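Local coordinates for protein beta-1,3-glucanosyltransferase (Rhizomucor miehei CAU432, PDB 4WTP) that belongs to glycoside hydrolase family 17 and folds as a single-chain beta/alpha barrel of eight parallel strands, at residues P64-V69 and L90-Y95. Sequence-based numbering, arbitrary orientation. Where two conformers were deposited one is given.
Sequences PYTNRV and LGMRIY
Arg68 and Arg93 lie side by side on neighbouring parallel strands of the beta/alpha barrel, the two strands of a beta-alpha-beta unit whose helix, 79-90, ends in a Schellman motif at Gly91. The backbone ladder begins with Arg93 N to Asn67 O (2.7 Å) and continues through Val69 N to Arg93 O (3.1 Å) and Tyr95 N to Val69 O (3.0 Å). Ahead of the ladder, the Asn67 amide reaches the turn after the helix: ND2 hydrogen-bonds to a lone pair of Gly91 O at 3.0 Å, with that oxygen close to the plane of the Asn67 amide. A water 2.7 Å from Asn67 OD1 probably bridges it to Leu90 O. Together, and mainly through the ND2 bond, these would hold the rotation of the amide. Arg68 runs extended through chi2, then bends at chi3 (-73°), which sets NE 3.9 Å from Arg93 CB. The two guanidinium planes stand 75° apart, and their like charges are probably offset by Asp126, which forms salt bridges with both arginines; Arg68 also bonds Tyr38 O. On the other sheet face, Val69 CG2 touches Ile94 CG1, facing helix 79-90. Val69 CG1 meets Met92 CE at 4.2 Å, where Phe59 of helix 52-62 packs on both side chains. The Tyr95 hydroxyl bonds that of Tyr38, while the Tyr95 ring takes Arg68 CD at its edge, in plane, 3.6 Å from CE1.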
loop_
_atom_site.group_PDB
_atom_site.type_symbol
_atom_site.label_atom_id
_atom_site.label_comp_id
_atom_site.label_asym_id
_atom_site.label_seq_id
_atom_site.Cartn_x
_atom_site.Cartn_y
_atom_site.Cartn_z
ATOM N N PRO A 64 -14.899 4.022 -9.820
ATOM C CA PRO A 64 -14.683 4.931 -10.941
ATOM C C PRO A 64 -13.256 5.419 -11.123
ATOM O O PRO A 64 -12.968 5.994 -12.161
ATOM C CB PRO A 64 -15.600 6.132 -10.618
ATOM C CG PRO A 64 -16.626 5.562 -9.689
ATOM C CD PRO A 64 -15.891 4.555 -8.856
ATOM N N TYR A 65 -12.396 5.152 -10.137
ATOM C CA TYR A 65 -11.013 5.656 -10.159
ATOM C C TYR A 65 -9.968 4.560 -10.270
ATOM O O TYR A 65 -8.836 4.842 -10.650
ATOM C CB TYR A 65 -10.748 6.506 -8.903
ATOM C CG TYR A 65 -11.800 7.603 -8.718
ATOM C CD1 TYR A 65 -11.866 8.685 -9.595
ATOM C CD2 TYR A 65 -12.675 7.553 -7.651
ATOM C CE1 TYR A 65 -12.809 9.674 -9.432
ATOM C CE2 TYR A 65 -13.655 8.529 -7.479
ATOM C CZ TYR A 65 -13.686 9.597 -8.369
ATOM O OH TYR A 65 -14.621 10.595 -8.251
ATOM N N THR A 66 -10.320 3.316 -9.946
ATOM C CA THR A 66 -9.319 2.250 -9.907
ATOM C C THR A 66 -10.040 0.905 -9.974
ATOM O O THR A 66 -11.239 0.816 -9.675
ATOM C CB THR A 66 -8.502 2.315 -8.581
ATOM O OG1 THR A 66 -7.401 1.433 -8.695
ATOM C CG2 THR A 66 -9.339 1.896 -7.366
ATOM N N ASN A 67 -9.311 -0.148 -10.304
ATOM C CA ASN A 67 -9.872 -1.480 -10.218
ATOM C C ASN A 67 -9.145 -2.343 -9.208
ATOM O O ASN A 67 -9.328 -3.566 -9.214
ATOM C CB ASN A 67 -9.853 -2.202 -11.580
ATOM C CG ASN A 67 -10.925 -3.259 -11.672
ATOM O OD1 ASN A 67 -12.068 -2.997 -11.331
ATOM N ND2 ASN A 67 -10.554 -4.461 -12.102
ATOM N N ARG A 68 -8.371 -1.745 -8.299
ATOM C CA ARG A 68 -7.481 -2.542 -7.431
ATOM C C ARG A 68 -7.302 -1.890 -6.076
ATOM O O ARG A 68 -7.128 -0.664 -5.994
ATOM C CB ARG A 68 -6.129 -2.692 -8.116
ATOM C CG ARG A 68 -5.109 -3.466 -7.339
ATOM C CD ARG A 68 -3.813 -3.588 -8.120
ATOM N NE ARG A 68 -3.904 -4.526 -9.245
ATOM C CZ ARG A 68 -3.920 -4.177 -10.536
ATOM N NH1 ARG A 68 -3.941 -5.117 -11.471
ATOM N NH2 ARG A 68 -3.959 -2.898 -10.904
ATOM N N VAL A 69 -7.355 -2.693 -5.011
ATOM C CA VAL A 69 -7.137 -2.203 -3.653
ATOM C C VAL A 69 -6.050 -3.008 -2.971
ATOM O O VAL A 69 -5.606 -4.058 -3.474
ATOM C CB VAL A 69 -8.424 -2.197 -2.785
ATOM C CG1 VAL A 69 -9.493 -1.332 -3.415
ATOM C CG2 VAL A 69 -8.918 -3.627 -2.615
ATOM N N LEU A 90 -17.122 -7.326 -7.335
ATOM C CA LEU A 90 -17.096 -6.095 -8.136
ATOM C C LEU A 90 -16.170 -6.196 -9.325
ATOM O O LEU A 90 -16.045 -5.243 -10.105
ATOM C CB LEU A 90 -16.715 -4.891 -7.267
ATOM C CG LEU A 90 -17.685 -4.590 -6.125
ATOM C CD1 LEU A 90 -17.218 -3.374 -5.344
ATOM C CD2 LEU A 90 -19.088 -4.386 -6.674
ATOM N N GLY A 91 -15.533 -7.357 -9.486
ATOM C CA GLY A 91 -14.630 -7.566 -10.613
ATOM C C GLY A 91 -13.325 -6.798 -10.437
ATOM O O GLY A 91 -12.682 -6.422 -11.436
ATOM N N MET A 92 -12.981 -6.530 -9.180
ATOM C CA MET A 92 -11.752 -5.800 -8.847
ATOM C C MET A 92 -10.586 -6.747 -8.505
ATOM O O MET A 92 -10.800 -7.937 -8.279
ATOM C CB MET A 92 -12.009 -4.819 -7.679
ATOM C CG MET A 92 -13.111 -3.772 -7.905
ATOM S SD MET A 92 -13.484 -2.663 -6.495
ATOM C CE MET A 92 -12.093 -1.507 -6.648
ATOM N N ARG A 93 -9.369 -6.201 -8.453
ATOM C CA ARG A 93 -8.179 -6.979 -8.087
ATOM C C ARG A 93 -7.660 -6.539 -6.711
ATOM O O ARG A 93 -8.108 -5.494 -6.194
ATOM C CB ARG A 93 -7.064 -6.776 -9.108
ATOM C CG ARG A 93 -7.492 -6.745 -10.564
ATOM C CD ARG A 93 -7.618 -8.131 -11.116
ATOM N NE ARG A 93 -6.396 -8.924 -10.950
ATOM C CZ ARG A 93 -6.338 -10.233 -11.215
ATOM N NH1 ARG A 93 -7.422 -10.885 -11.622
ATOM N NH2 ARG A 93 -5.198 -10.886 -11.052
ATOM N N ILE A 94 -6.700 -7.271 -6.149
ATOM C CA ILE A 94 -6.234 -6.983 -4.789
ATOM C C ILE A 94 -4.773 -7.353 -4.568
ATOM O O ILE A 94 -4.305 -8.384 -5.058
ATOM C CB ILE A 94 -7.147 -7.665 -3.724
ATOM C CG1 ILE A 94 -6.852 -7.151 -2.325
ATOM C CG2 ILE A 94 -7.115 -9.191 -3.805
ATOM C CD1 ILE A 94 -7.947 -7.486 -1.308
ATOM N N TYR A 95 -4.050 -6.552 -3.782
ATOM C CA TYR A 95 -2.771 -6.968 -3.186
ATOM C C TYR A 95 -3.082 -7.275 -1.736
ATOM O O TYR A 95 -3.677 -6.447 -1.023
ATOM C CB TYR A 95 -1.734 -5.834 -3.207
ATOM C CG TYR A 95 -0.962 -5.708 -4.499
ATOM C CD1 TYR A 95 -1.559 -5.219 -5.666
ATOM C CD2 TYR A 95 0.391 -6.047 -4.537
ATOM C CE1 TYR A 95 -0.819 -5.094 -6.852
ATOM C CE2 TYR A 95 1.127 -5.922 -5.686
ATOM C CZ TYR A 95 0.515 -5.487 -6.839
ATOM O OH TYR A 95 1.263 -5.335 -7.983
HETATM O O HOH W 1 -14.566 -3.890 -11.995
#